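PDB 3QLI: coenzyme A transferase from Yersinia pestis, which probably transfers coenzyme A from an acyl-CoA thioester to a carboxylic acid such as acetate. Local coordinates for residues Val72-Thr77 with Ala103-Leu108; Gly417-Lys422 with Ile434-Pro439. All blocks are in the same frame, centred on the assembly; numbering follows the deposited sequence.

Interaction 1. Residues Val72-Thr77 with Ala103-Leu108; sequences VYYFET and AVERAL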
loop_
_atom_site.group_PDB
_atom_site.type_symbol
_atom_site.label_atom_id
_atom_site.label_comp_id
_atom_site.label_asym_id
_atom_site.label_seq_id
_atom_site.Cartn_x
_atom_site.Cartn_y
_atom_site.Cartn_z
ATOM N N VAL A 72 -2.807 21.451 16.646
ATOM C CA VAL A 72 -1.905 21.747 15.542
ATOM C C VAL A 72 -1.590 20.456 14.809
ATOM O O VAL A 72 -1.000 19.519 15.386
ATOM C CB VAL A 72 -0.602 22.425 16.026
ATOM C CG1 VAL A 72 0.345 22.692 14.833
ATOM C CG2 VAL A 72 -0.929 23.718 16.772
ATOM N N TYR A 73 -2.007 20.406 13.541
ATOM C CA TYR A 73 -1.812 19.250 12.674
ATOM C C TYR A 73 -0.625 19.535 11.741
ATOM O O TYR A 73 -0.622 20.538 11.030
ATOM C CB TYR A 73 -3.066 19.012 11.834
ATOM C CG TYR A 73 -4.275 18.512 12.595
ATOM C CD1 TYR A 73 -4.591 17.156 12.617
ATOM C CD2 TYR A 73 -5.130 19.400 13.262
ATOM C CE1 TYR A 73 -5.729 16.686 13.296
ATOM C CE2 TYR A 73 -6.258 18.938 13.950
ATOM C CZ TYR A 73 -6.550 17.580 13.966
ATOM O OH TYR A 73 -7.678 17.115 14.640
ATOM N N TYR A 74 0.376 18.658 11.717
ATOM C CA TYR A 74 1.609 18.998 11.008
ATOM C C TYR A 74 2.498 17.781 10.755
ATOM O O TYR A 74 2.324 16.744 11.403
ATOM C CB TYR A 74 2.394 20.036 11.828
ATOM C CG TYR A 74 2.903 19.451 13.123
ATOM C CD1 TYR A 74 4.218 19.025 13.246
ATOM C CD2 TYR A 74 2.056 19.288 14.211
ATOM C CE1 TYR A 74 4.678 18.462 14.428
ATOM C CE2 TYR A 74 2.508 18.717 15.404
ATOM C CZ TYR A 74 3.815 18.305 15.502
ATOM O OH TYR A 74 4.263 17.727 16.676
ATOM N N PHE A 75 3.469 17.956 9.857
ATOM C CA PHE A 75 4.446 16.937 9.472
ATOM C C PHE A 75 5.863 17.521 9.516
ATOM O O PHE A 75 6.040 18.730 9.387
ATOM C CB PHE A 75 4.222 16.512 8.018
ATOM C CG PHE A 75 3.041 15.615 7.797
ATOM C CD1 PHE A 75 3.196 14.241 7.763
ATOM C CD2 PHE A 75 1.785 16.147 7.568
ATOM C CE1 PHE A 75 2.116 13.414 7.537
ATOM C CE2 PHE A 75 0.701 15.323 7.342
ATOM C CZ PHE A 75 0.867 13.955 7.325
ATOM N N GLU A 76 6.869 16.661 9.666
ATOM C CA GLU A 76 8.272 17.097 9.642
ATOM C C GLU A 76 8.696 18.237 10.576
ATOM O O GLU A 76 9.079 19.310 10.118
ATOM C CB GLU A 76 8.719 17.389 8.208
ATOM C CG GLU A 76 10.201 17.148 7.964
ATOM C CD GLU A 76 10.637 15.737 8.315
ATOM O OE1 GLU A 76 9.824 14.802 8.168
ATOM O OE2 GLU A 76 11.799 15.561 8.735
ATOM N N THR A 77 8.604 17.998 11.879
ATOM C CA THR A 77 8.953 18.993 12.890
ATOM C C THR A 77 10.413 19.456 12.869
ATOM O O THR A 77 11.323 18.691 12.562
ATOM C CB THR A 77 8.676 18.453 14.306
ATOM O OG1 THR A 77 7.584 17.528 14.265
ATOM C CG2 THR A 77 8.346 19.590 15.258
ATOM N N ALA A 103 12.135 13.183 16.371
ATOM C CA ALA A 103 12.901 13.335 17.609
ATOM C C ALA A 103 12.187 14.249 18.609
ATOM O O ALA A 103 12.132 13.955 19.811
ATOM C CB ALA A 103 14.313 13.862 17.313
ATOM N N VAL A 104 11.633 15.353 18.120
ATOM C CA VAL A 104 10.927 16.294 18.997
ATOM C C VAL A 104 9.746 15.637 19.731
ATOM O O VAL A 104 9.584 15.809 20.939
ATOM C CB VAL A 104 10.437 17.536 18.214
ATOM C CG1 VAL A 104 9.566 18.422 19.094
ATOM C CG2 VAL A 104 11.625 18.309 17.644
ATOM N N GLU A 105 8.921 14.889 19.003
ATOM C CA GLU A 105 7.771 14.218 19.606
ATOM C C GLU A 105 8.190 13.032 20.485
ATOM O O GLU A 105 7.564 12.756 21.504
ATOM C CB GLU A 105 6.787 13.739 18.532
ATOM C CG GLU A 105 6.052 14.847 17.818
ATOM C CD GLU A 105 6.905 15.544 16.767
ATOM O OE1 GLU A 105 7.882 14.943 16.271
ATOM O OE2 GLU A 105 6.584 16.703 16.431
ATOM N N ARG A 106 9.222 12.307 20.068
ATOM C CA ARG A 106 9.750 11.240 20.913
ATOM C C ARG A 106 10.124 11.777 22.300
ATOM O O ARG A 106 9.774 11.174 23.318
ATOM C CB ARG A 106 10.946 10.553 20.250
ATOM C CG ARG A 106 10.554 9.665 19.083
ATOM C CD ARG A 106 11.666 8.677 18.711
ATOM N NE ARG A 106 12.857 9.347 18.204
ATOM C CZ ARG A 106 13.071 9.653 16.927
ATOM N NH1 ARG A 106 12.170 9.359 15.996
ATOM N NH2 ARG A 106 14.195 10.257 16.580
ATOM N N ALA A 107 10.816 12.913 22.342
ATOM C CA ALA A 107 11.168 13.547 23.621
ATOM C C ALA A 107 9.930 13.918 24.454
ATOM O O ALA A 107 9.874 13.681 25.662
ATOM C CB ALA A 107 12.048 14.777 23.387
ATOM N N LEU A 108 8.929 14.503 23.809
ATOM C CA LEU A 108 7.690 14.839 24.500
ATOM C C LEU A 108 6.993 13.591 25.023
ATOM O O LEU A 108 6.509 13.574 26.162
ATOM C CB LEU A 108 6.737 15.574 23.557
ATOM C CG LEU A 108 7.132 16.968 23.080
ATOM C CD1 LEU A 108 6.165 17.439 21.998
ATOM C CD2 LEU A 108 7.147 17.937 24.258
#
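Y74 and T77 both point their hydroxyls at one carboxylate oxygen, OE2 of E105, which reaches them from the opposite direction. Y74 OH donates to E105 OE2 at 2.5 Å, and T77 OG1 donates to the same E105 OE2 at an equally short 2.5 Å. The two donors use different sides of the oxygen: the threonine takes the syn lone pair, beside OE1, whereas the tyrosine arrives on the anti side, 19° out of the carboxylate plane. Seen from the phenol, OE2 lies at the ring edge and in the ring plane, but the carboxylate is turned 43° against that ring. Tyrosine suits its place because it carries a hydroxyl across the gap from the strand on a rigid ring; with chi1 at 67° its CG sits between the backbone N and the carbonyl carbon, and the ring heads for the helix. Strand 70-74 belongs to the parallel sheet of an open alpha/beta, Rossmann-like domain, and helix 103-114 packs beside the end of that strand and the turn after it. E76, A103 and R106, on the same two segments, bind coenzyme A. Glutamate in the first turn of the helix is bent at chi2, and its other oxygen, OE1, accepts from T102 N, as in one half of a capping box. These donors and the nearby helix start would probably favour a negative charge on this buried carboxylate. Y74 OH has a further partner in S98 OG. T77 CG2 adds a looser apolar touch, 4.2 Å from V104 CB.

Interaction 2. Residues Gly417-Lys422 with Ile434-Pro439; sequences GAVNLK and IELAHP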
loop_
_atom_site.group_PDB
_atom_site.type_symbol
_atom_site.label_atom_id
_atom_site.label_comp_id
_atom_site.label_asym_id
_atom_site.label_seq_id
_atom_site.Cartn_x
_atom_site.Cartn_y
_atom_site.Cartn_z
ATOM N N GLY A 417 26.070 -6.711 0.418
ATOM C CA GLY A 417 25.552 -6.975 -0.915
ATOM C C GLY A 417 24.088 -6.608 -1.047
ATOM O O GLY A 417 23.588 -5.834 -0.249
ATOM N N ALA A 418 23.415 -7.188 -2.035
ATOM C CA ALA A 418 22.041 -6.823 -2.364
ATOM C C ALA A 418 21.212 -8.071 -2.656
ATOM O O ALA A 418 21.728 -9.065 -3.164
ATOM C CB ALA A 418 22.026 -5.903 -3.576
ATOM N N VAL A 419 19.923 -8.013 -2.351
ATOM C CA VAL A 419 19.035 -9.128 -2.680
ATOM C C VAL A 419 17.729 -8.573 -3.223
ATOM O O VAL A 419 17.160 -7.664 -2.637
ATOM C CB VAL A 419 18.732 -9.995 -1.438
ATOM C CG1 VAL A 419 17.704 -11.096 -1.776
ATOM C CG2 VAL A 419 20.017 -10.610 -0.890
ATOM N N ASN A 420 17.270 -9.135 -4.335
ATOM C CA ASN A 420 15.945 -8.854 -4.879
ATOM C C ASN A 420 14.980 -9.917 -4.352
ATOM O O ASN A 420 15.113 -11.100 -4.678
ATOM C CB ASN A 420 16.014 -8.885 -6.410
ATOM C CG ASN A 420 14.656 -8.715 -7.081
ATOM O OD1 ASN A 420 13.616 -8.586 -6.427
ATOM N ND2 ASN A 420 14.667 -8.725 -8.405
ATOM N N LEU A 421 14.040 -9.503 -3.509
ATOM C CA LEU A 421 13.148 -10.440 -2.820
ATOM C C LEU A 421 11.922 -10.898 -3.635
ATOM O O LEU A 421 11.254 -11.864 -3.259
ATOM C CB LEU A 421 12.685 -9.830 -1.492
ATOM C CG LEU A 421 13.768 -9.427 -0.488
ATOM C CD1 LEU A 421 13.148 -8.718 0.693
ATOM C CD2 LEU A 421 14.512 -10.669 -0.021
ATOM N N LYS A 422 11.613 -10.208 -4.726
ATOM C CA LYS A 422 10.377 -10.487 -5.469
ATOM C C LYS A 422 10.322 -11.892 -6.067
ATOM O O LYS A 422 11.234 -12.313 -6.783
ATOM C CB LYS A 422 10.141 -9.443 -6.560
ATOM C CG LYS A 422 9.827 -8.033 -6.031
ATOM C CD LYS A 422 8.405 -7.965 -5.479
ATOM C CE LYS A 422 8.029 -6.549 -5.132
ATOM N NZ LYS A 422 6.661 -6.525 -4.516
ATOM N N ILE A 434 19.855 -13.709 5.293
ATOM C CA ILE A 434 20.891 -14.019 6.272
ATOM C C ILE A 434 22.284 -13.700 5.731
ATOM O O ILE A 434 23.169 -13.273 6.472
ATOM C CB ILE A 434 20.795 -15.499 6.721
ATOM C CG1 ILE A 434 19.592 -15.671 7.661
ATOM C CG2 ILE A 434 22.060 -15.930 7.435
ATOM C CD1 ILE A 434 19.180 -17.133 7.895
ATOM N N GLU A 435 22.483 -13.895 4.433
ATOM C CA GLU A 435 23.797 -13.630 3.852
ATOM C C GLU A 435 24.129 -12.137 3.772
ATOM O O GLU A 435 25.279 -11.772 3.495
ATOM C CB GLU A 435 23.979 -14.337 2.499
ATOM C CG GLU A 435 23.929 -15.867 2.598
ATOM C CD GLU A 435 24.810 -16.409 3.735
ATOM O OE1 GLU A 435 26.040 -16.255 3.637
ATOM O OE2 GLU A 435 24.280 -16.972 4.728
ATOM N N LEU A 436 23.139 -11.275 4.034
ATOM C CA LEU A 436 23.403 -9.830 4.119
ATOM C C LEU A 436 23.679 -9.385 5.548
ATOM O O LEU A 436 24.041 -8.235 5.790
ATOM C CB LEU A 436 22.225 -9.008 3.572
ATOM C CG LEU A 436 21.906 -9.137 2.084
ATOM C CD1 LEU A 436 20.912 -8.057 1.651
ATOM C CD2 LEU A 436 23.166 -9.068 1.233
ATOM N N ALA A 437 23.458 -10.282 6.507
ATOM C CA ALA A 437 23.719 -9.960 7.910
ATOM C C ALA A 437 25.222 -10.025 8.176
ATOM O O ALA A 437 25.962 -10.646 7.410
ATOM C CB ALA A 437 22.981 -10.941 8.824
ATOM N N HIS A 438 25.682 -9.384 9.244
ATOM C CA HIS A 438 27.090 -9.505 9.624
ATOM C C HIS A 438 27.421 -10.976 9.935
ATOM O O HIS A 438 26.618 -11.702 10.537
ATOM C CB HIS A 438 27.432 -8.601 10.818
ATOM C CG HIS A 438 28.905 -8.485 11.081
ATOM N ND1 HIS A 438 29.630 -9.478 11.709
ATOM C CD2 HIS A 438 29.796 -7.514 10.759
ATOM C CE1 HIS A 438 30.900 -9.116 11.777
ATOM N NE2 HIS A 438 31.031 -7.931 11.202
ATOM N N PRO A 439 28.603 -11.435 9.517
ATOM C CA PRO A 439 28.967 -12.826 9.836
ATOM C C PRO A 439 28.740 -13.223 11.306
ATOM O O PRO A 439 28.317 -14.356 11.568
ATOM C CB PRO A 439 30.449 -12.885 9.470
ATOM C CG PRO A 439 30.557 -11.919 8.296
ATOM C CD PRO A 439 29.595 -10.780 8.640
#
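The flat peptide joining G417 to A418 carries L436 on one face: the methyl CD2 stands almost directly above the carbonyl carbon, 3.5 Å from G417 C. The same methyl is 3.6 Å from G417 O and 3.8 Å from A418 N, so it meets the face of the group and not its edge. A second flat group, the H438 ring, has P439 CD over one face, and its ND1 caps the next helix at D440 N. Strand 417-420 is, within this chain, the antiparallel end strand of the mixed sheet in the C-terminal alpha/beta domain and pairs with 411-414 in a beta-hairpin. L436 belongs to a type I turn, I434 to A437, where the chain leaves helix 426-434; A437 N bonding to I434 O closes it. Glycine fits at 417 because its backbone angles would press a CB against the preceding carbonyl oxygen, and a CB would also stand close to L436 CD2. Leucine suits the turn because its two methyls divide the work: while CD2 covers the peptide, CD1 turns to V419. A branched valine offers it a methyl, CG2, which its chi1 of 175° sets beside the backbone N; the two side chains meet at an oblique angle. L436 also rests on I412 of the neighbouring strand, and its carbonyl O bonds to T414 OG1. V419 CG2 lies 3.7 Å from L436 CD1.

Interaction 1 is buried nearer the middle of the chain, beside residues that bind coenzyme A, while interaction 2 lies farther out, partly buried, at the end strand of the other sheet. Their centres are 34 Å apart and they share no secondary-structure element; one lies in the N-terminal domain, the other in the C-terminal one. Interaction 1 joins a strand and the turn after it to a helix; interaction 2 joins an edge strand to a turn between two helices. Within 72-77 and 103-108 polar groups do the work, two hydroxyls gripping one oxygen of a buried carboxylate. Between 417-422 and 434-439 it is done by van der Waals packing, a leucine laid against the backbone and a valine.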